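Local coordinates for protein 3-polyprenyl-4-hydroxybenzoate decarboxylase and related decarboxylases (Pelotomaculum thermopropionicum, PDB 6H6X) that decarboxylates 2,5-furandicarboxylic acid to 2-furoic acid, and can run the reverse carboxylation, as a UbiD-class enzyme that uses prenylated FMN, at residues I137-D140 with V145-V148; V285-T288 with R294-L297; D367-I372 with A383-P388. The protein carries 8 engineered substitutions. All coordinates share one frame; numbering follows the deposited sequence.

Contact 1: residues I137-D140 with V145-V148; sequences IARD and VRNV. With MN (manganese (II) ion), chain H; K (potassium ion), chain G; 4LU (1-deoxy-5-O-phosphono-1-(3,3,4,5-tetramethyl-9,11-dioxo-2,3,8,9,10,11-hexahydro-7H-quinolino[1,8-fg]pteridin-12-ium-7-y l)-D-ribitol), chain I.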
loop_
_atom_site.group_PDB
_atom_site.type_symbol
_atom_site.label_atom_id
_atom_site.label_comp_id
_atom_site.label_asym_id
_atom_site.label_seq_id
_atom_site.Cartn_x
_atom_site.Cartn_y
_atom_site.Cartn_z
ATOM N N ILE B 137 23.662 -23.374 -16.453
ATOM C CA ILE B 137 23.581 -24.816 -16.320
ATOM C C ILE B 137 25.016 -25.342 -16.159
ATOM O O ILE B 137 25.891 -25.015 -16.941
ATOM C CB ILE B 137 22.898 -25.418 -17.552
ATOM C CG1 ILE B 137 21.512 -24.858 -17.686
ATOM C CG2 ILE B 137 22.812 -26.939 -17.466
ATOM C CD1 ILE B 137 21.029 -24.797 -19.116
ATOM N N ALA B 138 25.239 -26.140 -15.131
ATOM C CA ALA B 138 26.540 -26.787 -14.911
ATOM C C ALA B 138 26.397 -28.186 -14.279
ATOM O O ALA B 138 25.327 -28.552 -13.734
ATOM C CB ALA B 138 27.404 -25.902 -14.052
ATOM N N ARG B 139 27.463 -28.978 -14.387
ATOM C CA ARG B 139 27.510 -30.296 -13.742
ATOM C C ARG B 139 28.603 -30.389 -12.683
ATOM O O ARG B 139 29.660 -29.791 -12.823
ATOM C CB ARG B 139 27.677 -31.407 -14.775
ATOM C CG ARG B 139 26.393 -31.715 -15.534
ATOM C CD ARG B 139 26.515 -32.936 -16.456
ATOM N NE ARG B 139 25.242 -33.200 -17.150
ATOM C CZ ARG B 139 24.230 -33.935 -16.660
ATOM N NH1 ARG B 139 24.309 -34.549 -15.490
ATOM N NH2 ARG B 139 23.109 -34.084 -17.358
ATOM N N ASP B 140 28.333 -31.168 -11.636
ATOM C CA ASP B 140 29.303 -31.429 -10.573
ATOM C C ASP B 140 30.440 -32.243 -11.221
ATOM O O ASP B 140 30.212 -33.303 -11.822
ATOM C CB ASP B 140 28.617 -32.191 -9.428
ATOM C CG ASP B 140 29.479 -32.315 -8.168
ATOM O OD1 ASP B 140 30.606 -32.816 -8.282
ATOM O OD2 ASP B 140 29.021 -31.960 -7.050
ATOM N N VAL B 145 26.028 -34.615 -11.224
ATOM C CA VAL B 145 24.683 -34.045 -11.172
ATOM C C VAL B 145 24.599 -32.613 -11.765
ATOM O O VAL B 145 25.561 -31.830 -11.700
ATOM C CB VAL B 145 24.099 -34.046 -9.736
ATOM C CG1 VAL B 145 23.982 -35.480 -9.209
ATOM C CG2 VAL B 145 24.904 -33.130 -8.793
ATOM N N ARG B 146 23.439 -32.310 -12.341
ATOM C CA ARG B 146 23.183 -31.038 -12.990
ATOM C C ARG B 146 22.487 -30.048 -12.047
ATOM O O ARG B 146 21.557 -30.425 -11.327
ATOM C CB ARG B 146 22.309 -31.263 -14.208
ATOM C CG ARG B 146 22.223 -30.053 -15.116
ATOM C CD ARG B 146 21.842 -30.516 -16.518
ATOM N NE ARG B 146 20.578 -31.248 -16.499
ATOM C CZ ARG B 146 20.124 -32.030 -17.482
ATOM N NH1 ARG B 146 20.788 -32.193 -18.604
ATOM N NH2 ARG B 146 18.956 -32.610 -17.348
ATOM N N ASN B 147 22.923 -28.788 -12.094
ATOM C CA ASN B 147 22.292 -27.686 -11.379
ATOM C C ASN B 147 22.039 -26.487 -12.312
ATOM O O ASN B 147 22.813 -26.229 -13.217
ATOM C CB ASN B 147 23.201 -27.251 -10.229
ATOM C CG ASN B 147 22.487 -26.378 -9.192
ATOM O OD1 ASN B 147 21.763 -26.897 -8.330
ATOM N ND2 ASN B 147 22.722 -25.033 -9.249
ATOM N N VAL B 148 20.979 -25.738 -12.027
ATOM C CA VAL B 148 20.665 -24.510 -12.715
ATOM C C VAL B 148 20.487 -23.396 -11.656
ATOM O O VAL B 148 19.838 -23.599 -10.654
ATOM C CB VAL B 148 19.373 -24.669 -13.506
ATOM C CG1 VAL B 148 19.077 -23.441 -14.350
ATOM C CG2 VAL B 148 19.412 -25.971 -14.320
HETATM MN MN MN H . 20.362 -26.476 -7.102
HETATM K K K G . 18.599 -23.252 -8.113
HETATM C C9 4LU I . 18.339 -14.740 -9.037
HETATM C C8 4LU I . 17.556 -13.988 -9.964
HETATM C C7 4LU I . 18.025 -12.818 -10.570
HETATM C C10 4LU I . 21.807 -14.817 -7.586
HETATM C C6 4LU I . 19.310 -12.212 -10.031
HETATM N N3 4LU I . 24.587 -14.645 -7.771
HETATM C C2 4LU I . 24.004 -15.678 -7.083
HETATM C C13 4LU I . 19.330 -9.825 -11.343
HETATM C C5 4LU I . 20.017 -10.941 -10.583
HETATM C C1 4LU I . 21.777 -11.287 -8.898
HETATM O O2 4LU I . 24.738 -16.560 -6.539
HETATM N N1 4LU I . 22.642 -15.766 -7.005
HETATM C C4 4LU I . 23.857 -13.664 -8.381
HETATM O O4 4LU I . 24.430 -12.742 -9.017
HETATM C C4A 4LU I . 22.355 -13.723 -8.295
HETATM N N5 4LU I . 21.505 -12.761 -8.936
HETATM C C3 4LU I . 21.330 -10.602 -9.968
HETATM C C12 4LU I . 20.697 -11.563 -11.837
HETATM C C5A 4LU I . 20.151 -13.093 -9.216
HETATM C C7M 4LU I . 17.145 -12.042 -11.548
HETATM C C8M 4LU I . 16.215 -14.586 -10.292
HETATM C C9A 4LU I . 19.614 -14.333 -8.588
HETATM N N10 4LU I . 20.395 -14.941 -7.532
HETATM C "C1'" 4LU I . 19.868 -16.050 -6.739
HETATM C "C2'" 4LU I . 20.078 -17.481 -7.285
HETATM O "O2'" 4LU I . 19.814 -17.606 -8.686
HETATM C "C3'" 4LU I . 19.109 -18.399 -6.555
HETATM O "O3'" 4LU I . 19.215 -18.177 -5.146
HETATM C "C4'" 4LU I . 19.320 -19.870 -6.924
HETATM O "O4'" 4LU I . 18.175 -20.727 -6.631
HETATM C "C5'" 4LU I . 20.523 -20.539 -6.281
HETATM O "O5'" 4LU I . 20.410 -21.868 -6.831
HETATM P P 4LU I . 21.157 -23.164 -6.193
HETATM O O2P 4LU I . 20.971 -24.323 -7.189
HETATM O O3P 4LU I . 22.663 -22.780 -6.111
HETATM O O1P 4LU I . 20.430 -23.404 -4.869
HETATM O O HOH W 1 18.778 -25.609 -5.532
#

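Contact 2: residues V285-T288 with R294-L297; sequences VYHT and REHL. With 4LU (1-deoxy-5-O-phosphono-1-(3,3,4,5-tetramethyl-9,11-dioxo-2,3,8,9,10,11-hexahydro-7H-quinolino[1,8-fg]pteridin-12-ium-7-y l)-D-ribitol), chain I.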
loop_
_atom_site.group_PDB
_atom_site.type_symbol
_atom_site.label_atom_id
_atom_site.label_comp_id
_atom_site.label_asym_id
_atom_site.label_seq_id
_atom_site.Cartn_x
_atom_site.Cartn_y
_atom_site.Cartn_z
ATOM N N VAL B 285 15.457 -12.779 -29.740
ATOM C CA VAL B 285 15.001 -11.771 -28.776
ATOM C C VAL B 285 15.845 -11.869 -27.517
ATOM O O VAL B 285 15.949 -12.929 -26.948
ATOM C CB VAL B 285 13.543 -11.979 -28.394
ATOM C CG1 VAL B 285 13.021 -10.782 -27.648
ATOM C CG2 VAL B 285 12.712 -12.216 -29.639
ATOM N N TYR B 286 16.438 -10.754 -27.091
ATOM C CA TYR B 286 17.220 -10.709 -25.889
ATOM C C TYR B 286 16.284 -10.348 -24.688
ATOM O O TYR B 286 15.537 -9.382 -24.768
ATOM C CB TYR B 286 18.353 -9.729 -26.024
ATOM C CG TYR B 286 19.249 -9.691 -24.794
ATOM C CD1 TYR B 286 18.915 -8.904 -23.683
ATOM C CD2 TYR B 286 20.405 -10.460 -24.704
ATOM C CE1 TYR B 286 19.701 -8.901 -22.548
ATOM C CE2 TYR B 286 21.195 -10.433 -23.563
ATOM C CZ TYR B 286 20.814 -9.653 -22.499
ATOM O OH TYR B 286 21.601 -9.624 -21.361
ATOM N N HIS B 287 16.359 -11.112 -23.601
ATOM C CA HIS B 287 15.521 -10.881 -22.401
ATOM C C HIS B 287 16.411 -10.300 -21.295
ATOM O O HIS B 287 17.509 -10.805 -21.008
ATOM C CB HIS B 287 14.897 -12.179 -21.969
ATOM C CG HIS B 287 14.151 -12.107 -20.685
ATOM N ND1 HIS B 287 14.094 -13.167 -19.821
ATOM C CD2 HIS B 287 13.422 -11.124 -20.126
ATOM C CE1 HIS B 287 13.311 -12.858 -18.806
ATOM N NE2 HIS B 287 12.892 -11.623 -18.970
ATOM N N THR B 288 15.979 -9.179 -20.714
ATOM C CA THR B 288 16.656 -8.691 -19.528
ATOM C C THR B 288 15.684 -8.620 -18.355
ATOM O O THR B 288 14.477 -8.434 -18.560
ATOM C CB THR B 288 17.338 -7.347 -19.777
ATOM O OG1 THR B 288 18.280 -7.145 -18.726
ATOM C CG2 THR B 288 16.332 -6.174 -19.863
ATOM N N ARG B 294 9.239 -6.243 -10.270
ATOM C CA ARG B 294 8.288 -7.299 -9.879
ATOM C C ARG B 294 8.660 -8.638 -10.440
ATOM O O ARG B 294 8.566 -9.639 -9.748
ATOM C CB ARG B 294 6.856 -6.922 -10.271
ATOM C CG ARG B 294 6.237 -5.788 -9.435
ATOM C CD ARG B 294 6.191 -6.223 -7.993
ATOM N NE ARG B 294 5.249 -5.414 -7.210
ATOM C CZ ARG B 294 5.573 -4.373 -6.450
ATOM N NH1 ARG B 294 6.866 -3.920 -6.307
ATOM N NH2 ARG B 294 4.589 -3.802 -5.773
ATOM N N GLU B 295 9.175 -8.644 -11.667
ATOM C CA GLU B 295 9.644 -9.857 -12.295
ATOM C C GLU B 295 10.819 -10.447 -11.502
ATOM O O GLU B 295 10.862 -11.657 -11.255
ATOM C CB GLU B 295 10.032 -9.558 -13.747
ATOM C CG GLU B 295 10.576 -10.698 -14.583
ATOM C CD GLU B 295 11.051 -10.259 -16.017
ATOM O OE1 GLU B 295 11.536 -9.100 -16.242
ATOM O OE2 GLU B 295 10.950 -11.119 -16.951
ATOM N N HIS B 296 11.781 -9.613 -11.142
ATOM C CA HIS B 296 12.904 -10.071 -10.351
ATOM C C HIS B 296 12.431 -10.588 -8.988
ATOM O O HIS B 296 12.760 -11.693 -8.610
ATOM C CB HIS B 296 13.906 -8.951 -10.153
ATOM C CG HIS B 296 15.128 -9.340 -9.398
ATOM N ND1 HIS B 296 15.945 -8.413 -8.804
ATOM C CD2 HIS B 296 15.655 -10.547 -9.100
ATOM C CE1 HIS B 296 16.969 -9.023 -8.231
ATOM N NE2 HIS B 296 16.805 -10.325 -8.380
ATOM N N LEU B 297 11.650 -9.773 -8.290
ATOM C CA LEU B 297 11.185 -10.120 -6.943
ATOM C C LEU B 297 10.308 -11.380 -6.920
ATOM O O LEU B 297 10.539 -12.274 -6.095
ATOM C CB LEU B 297 10.452 -8.915 -6.317
ATOM C CG LEU B 297 11.321 -7.667 -6.057
ATOM C CD1 LEU B 297 10.548 -6.620 -5.323
ATOM C CD2 LEU B 297 12.662 -7.996 -5.386
HETATM C C9 4LU I . 18.339 -14.740 -9.037
HETATM C C8 4LU I . 17.556 -13.988 -9.964
HETATM C C7 4LU I . 18.025 -12.818 -10.570
HETATM C C10 4LU I . 21.807 -14.817 -7.586
HETATM C C6 4LU I . 19.310 -12.212 -10.031
HETATM N N3 4LU I . 24.587 -14.645 -7.771
HETATM C C2 4LU I . 24.004 -15.678 -7.083
HETATM C C13 4LU I . 19.330 -9.825 -11.343
HETATM C C5 4LU I . 20.017 -10.941 -10.583
HETATM C C1 4LU I . 21.777 -11.287 -8.898
HETATM O O2 4LU I . 24.738 -16.560 -6.539
HETATM N N1 4LU I . 22.642 -15.766 -7.005
HETATM C C4 4LU I . 23.857 -13.664 -8.381
HETATM O O4 4LU I . 24.430 -12.742 -9.017
HETATM C C4A 4LU I . 22.355 -13.723 -8.295
HETATM N N5 4LU I . 21.505 -12.761 -8.936
HETATM C C3 4LU I . 21.330 -10.602 -9.968
HETATM C C12 4LU I . 20.697 -11.563 -11.837
HETATM C C5A 4LU I . 20.151 -13.093 -9.216
HETATM C C7M 4LU I . 17.145 -12.042 -11.548
HETATM C C8M 4LU I . 16.215 -14.586 -10.292
HETATM C C9A 4LU I . 19.614 -14.333 -8.588
HETATM N N10 4LU I . 20.395 -14.941 -7.532
HETATM C "C1'" 4LU I . 19.868 -16.050 -6.739
HETATM C "C2'" 4LU I . 20.078 -17.481 -7.285
HETATM O "O2'" 4LU I . 19.814 -17.606 -8.686
HETATM C "C3'" 4LU I . 19.109 -18.399 -6.555
HETATM O "O3'" 4LU I . 19.215 -18.177 -5.146
HETATM C "C4'" 4LU I . 19.320 -19.870 -6.924
HETATM O "O4'" 4LU I . 18.175 -20.727 -6.631
HETATM C "C5'" 4LU I . 20.523 -20.539 -6.281
HETATM O "O5'" 4LU I . 20.410 -21.868 -6.831
HETATM P P 4LU I . 21.157 -23.164 -6.193
HETATM O O2P 4LU I . 20.971 -24.323 -7.189
HETATM O O3P 4LU I . 22.663 -22.780 -6.111
HETATM O O1P 4LU I . 20.430 -23.404 -4.869
#

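Contact 3: residues D367-I372 with A383-P388; sequences DHEINI and ATRCQP. Engineered in segment 383-388: Pro388 (natural residue Ala). With CA (calcium ion), chain J.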
loop_
_atom_site.group_PDB
_atom_site.type_symbol
_atom_site.label_atom_id
_atom_site.label_comp_id
_atom_site.label_asym_id
_atom_site.label_seq_id
_atom_site.Cartn_x
_atom_site.Cartn_y
_atom_site.Cartn_z
ATOM N N ASP B 367 -5.811 -13.605 10.724
ATOM C CA ASP B 367 -6.884 -14.551 10.520
ATOM C C ASP B 367 -7.179 -14.758 9.017
ATOM O O ASP B 367 -6.927 -13.883 8.181
ATOM C CB ASP B 367 -8.129 -14.049 11.273
ATOM C CG ASP B 367 -7.941 -14.097 12.811
ATOM O OD1 ASP B 367 -7.651 -15.201 13.345
ATOM O OD2 ASP B 367 -8.029 -13.046 13.487
ATOM N N HIS B 368 -7.720 -15.934 8.706
ATOM C CA HIS B 368 -8.039 -16.383 7.327
ATOM C C HIS B 368 -8.838 -15.420 6.489
ATOM O O HIS B 368 -8.681 -15.398 5.280
ATOM C CB HIS B 368 -8.720 -17.792 7.321
ATOM C CG HIS B 368 -10.067 -17.853 8.012
ATOM N ND1 HIS B 368 -11.239 -18.172 7.351
ATOM C CD2 HIS B 368 -10.420 -17.657 9.307
ATOM C CE1 HIS B 368 -12.252 -18.150 8.204
ATOM N NE2 HIS B 368 -11.780 -17.855 9.402
ATOM N N GLU B 369 -9.689 -14.609 7.087
ATOM C CA GLU B 369 -10.496 -13.669 6.292
ATOM C C GLU B 369 -9.765 -12.373 5.833
ATOM O O GLU B 369 -10.351 -11.599 5.068
ATOM C CB GLU B 369 -11.830 -13.372 6.995
ATOM C CG GLU B 369 -11.857 -12.236 8.026
ATOM C CD GLU B 369 -11.234 -12.605 9.377
ATOM O OE1 GLU B 369 -11.126 -13.832 9.683
ATOM O OE2 GLU B 369 -10.899 -11.649 10.139
ATOM N N ILE B 370 -8.520 -12.133 6.304
ATOM C CA ILE B 370 -7.748 -10.943 5.893
ATOM C C ILE B 370 -7.112 -11.314 4.568
ATOM O O ILE B 370 -6.576 -12.407 4.381
ATOM C CB ILE B 370 -6.684 -10.549 6.939
ATOM C CG1 ILE B 370 -7.337 -10.140 8.269
ATOM C CG2 ILE B 370 -5.778 -9.445 6.403
ATOM C CD1 ILE B 370 -8.256 -8.918 8.195
ATOM N N ASN B 371 -7.224 -10.437 3.601
ATOM C CA ASN B 371 -6.493 -10.652 2.347
ATOM C C ASN B 371 -5.028 -10.173 2.571
ATOM O O ASN B 371 -4.726 -8.951 2.634
ATOM C CB ASN B 371 -7.192 -9.893 1.217
ATOM C CG ASN B 371 -6.447 -9.944 -0.087
ATOM O OD1 ASN B 371 -5.480 -10.707 -0.269
ATOM N ND2 ASN B 371 -6.856 -9.079 -0.999
ATOM N N ILE B 372 -4.149 -11.137 2.684
ATOM C CA ILE B 372 -2.768 -10.909 2.967
ATOM C C ILE B 372 -1.978 -10.308 1.834
ATOM O O ILE B 372 -0.847 -9.821 2.083
ATOM C CB ILE B 372 -2.051 -12.179 3.423
ATOM C CG1 ILE B 372 -2.001 -13.216 2.328
ATOM C CG2 ILE B 372 -2.713 -12.740 4.676
ATOM C CD1 ILE B 372 -1.054 -14.323 2.600
ATOM N N ALA B 383 -3.241 -2.788 13.185
ATOM C CA ALA B 383 -3.717 -1.641 13.938
ATOM C C ALA B 383 -4.810 -2.040 14.953
ATOM O O ALA B 383 -4.821 -1.507 16.064
ATOM C CB ALA B 383 -4.263 -0.537 13.024
ATOM N N THR B 384 -5.699 -2.970 14.592
ATOM C CA THR B 384 -6.861 -3.215 15.428
ATOM C C THR B 384 -6.765 -4.500 16.260
ATOM O O THR B 384 -7.497 -4.649 17.208
ATOM C CB THR B 384 -8.165 -3.129 14.583
ATOM O OG1 THR B 384 -8.161 -4.141 13.596
ATOM C CG2 THR B 384 -8.273 -1.778 13.815
ATOM N N ARG B 385 -5.858 -5.401 15.951
ATOM C CA ARG B 385 -5.763 -6.717 16.610
ATOM C C ARG B 385 -4.420 -7.046 17.220
ATOM O O ARG B 385 -4.259 -8.124 17.758
ATOM C CB ARG B 385 -6.110 -7.827 15.631
ATOM C CG ARG B 385 -7.491 -7.673 15.021
ATOM C CD ARG B 385 -7.699 -8.549 13.816
ATOM N NE ARG B 385 -9.034 -8.301 13.301
ATOM C CZ ARG B 385 -9.605 -8.954 12.295
ATOM N NH1 ARG B 385 -8.940 -9.907 11.644
ATOM N NH2 ARG B 385 -10.849 -8.644 11.941
ATOM N N CYS B 386 -3.448 -6.137 17.178
ATOM C CA CYS B 386 -2.172 -6.391 17.816
ATOM C C CYS B 386 -2.048 -5.505 19.055
ATOM O O CYS B 386 -2.206 -4.280 18.980
ATOM C CB CYS B 386 -1.027 -6.178 16.843
ATOM S SG CYS B 386 0.611 -6.099 17.629
ATOM N N GLN B 387 -1.784 -6.137 20.196
ATOM C CA GLN B 387 -1.405 -5.462 21.440
ATOM C C GLN B 387 0.059 -5.793 21.695
ATOM O O GLN B 387 0.356 -6.925 22.066
ATOM C CB GLN B 387 -2.312 -5.955 22.599
ATOM C CG GLN B 387 -3.676 -5.251 22.626
ATOM C CD GLN B 387 -3.549 -3.712 22.799
ATOM O OE1 GLN B 387 -4.176 -2.932 22.069
ATOM N NE2 GLN B 387 -2.702 -3.294 23.716
ATOM N N PRO B 388 0.983 -4.851 21.429
ATOM C CA PRO B 388 2.390 -5.228 21.326
ATOM C C PRO B 388 3.052 -5.845 22.576
ATOM O O PRO B 388 3.973 -6.621 22.419
ATOM C CB PRO B 388 3.096 -3.927 20.972
ATOM C CG PRO B 388 2.104 -2.937 20.708
ATOM C CD PRO B 388 0.756 -3.492 20.914
HETATM CA CA CA J . -3.480 -10.507 18.583
HETATM O O HOH W 2 -6.508 -11.091 12.066
HETATM O O HOH W 3 -4.020 -12.850 19.744
#

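Contact 1: residues I137-D140 with V145-V148
Two arginines press together on one face of this hairpin: Arg139 NH2 lies only 3.2 Å from Arg146 NH1, two donors with no bond between them. Glu233 probably offsets the like charges, since its carboxylate forms a salt bridge with each of those nitrogens. Asp209 gives Arg146 a second charged partner, and Arg139 NH1 bonds to the backbone oxygen of Gly144. The guanidinium planes are turned 50° apart, so this is no flat stack; instead Arg139 NH2 sits over a face of the Arg146 group. In Arg146, CG anti to N (chi1 -168°) lays CD alongside Ile137 CG2 at 3.8 Å, and the bend at chi3 (58°) then sets the direction of the guanidinium. Further along the same face, Ile137 CG1 runs beside Val148 CG2 at 4.1 Å.

Between the strands, Ala138 and Asn147 form an antiparallel hydrogen-bonded pair, with Ala138 N to Asn147 O at 3.1 Å and Asn147 N to Ala138 O at 2.9 Å. Toward the turn, Asp140 N to Val145 O adds another bond of 2.9 Å.

The side chain of Asn147 projects from the other face and uses both ends of its amide. Asn147 OD1 binds manganese at 1.9 Å, while Asn147 ND2 donates to the cofactor phosphate oxygen O2P at 2.8 Å, so turning the amide over would probably cost both. His169 and Glu210 join it on the manganese, the backbone oxygen of Val148 binds potassium, and O2P binds both metals. This is the metal-bridged phosphate site of a UbiD enzyme, built on an antiparallel beta hairpin.

Contact 2: residues V285-T288 with R294-L297
His287 and Glu295 reach toward each other from opposite directions and meet in one short bond, His287 NE2 donating to Glu295 OE2 at 2.8 Å. The carboxylate oxygen lies at the edge of the imidazole, close to the ring plane, and the bond is somewhat bent (150° at the hydrogen). The nitrogen approaches OE2 on its syn side but 32° out of the carboxylate plane, and the two flat groups are twisted against each other. Glu295 spans the distance with its chain stretched out, CG anti to the backbone N (chi1 179°). Its carboxylate is buried and well gripped: OE1 also takes the backbone N-H of Gly59, and OE2 that of Leu60, so three donors hold it in place. With an alanine here, His287 NE2 would probably lose its acceptor and the amides of Gly59 and Leu60 their shared carboxylate, leaving the imidazole free to turn.

Away from this tight point the two segments stand well apart: even the nearest pair of CA atoms, Thr288 and His296, is 10.0 Å apart. Thr288 turns its hydroxyl to His122 instead. Arg294, itself partly exposed, reaches across the dimer interface to a salt bridge with Glu376 of the second subunit.

His296, next along the helix from Glu295, faces the cofactor, its CD2 lying 3.2 Å from the ring methyl C7M and its NE2 3.5 Å from C6. The arrangement is a His-carboxylate hydrogen bond joining a short edge strand to the first turn of the long helix 294-315, beside the isoalloxazine end of the prenylated FMN pocket.

Contact 3: residues D367-I372 with A383-P388
Residues Asp367 to Ile370 make a type I beta turn, closed by Ile370 N to Asp367 O at 3.0 Å, and it faces the last turn of helix 375-385 across a gap of 10.0 Å between the CA atoms of Asp367 and Arg385. The side chain of Arg385 crosses most of that gap, its chain extended from CG to NE. Arg385 NH1 donates to Glu369 OE2 at 3.0 Å, an oxygen reached nearly along its C-O axis and tilted 18° from the guanidinium plane. Glu369 meets it by bending its own chain at chi2 (-77°). Asp367 completes a salt-bridge network that ties the loop after strand 362-367 to the end of helix 375-385 in the C-terminal domain; Asp367 OD2 is a long 3.8 Å from Arg385 NH1 and well out of the guanidinium plane, so charge alone acts directly. A water makes the closer link, accepting from Arg385 NH1 at 2.7 Å and from Asp367 N, and donating to Asp367 OD2. That oxygen also takes the backbone N-H of Ile421. Ile370 CD1 packs against Arg385 NH1 at 3.7 Å. At its backbone end, Arg385 O binds calcium at 2.6 Å, alongside Asp391, Asp418 and Thr420.

Overall arrangement
Contacts 1 and 2 attend to the same cofactor from different ends, contact 1 at the phosphate and contact 2 at the ring system, without touching each other: their nearest atoms are about 13 Å apart. Contact 2 lies nearest the middle of the chain, its centre about 9 Å from that of the chain, and its touching residues are all buried. Contact 3 is the outlying one, about 29 Å from the chain centre and about 44 Å from contact 1 between centres, and it includes an exposed glutamate. Chemistry follows place: paired strands and bound metals in contact 1, a lone buried side-chain bond between strand and helix in contact 2, and water-assisted ion pairing next to calcium in contact 3.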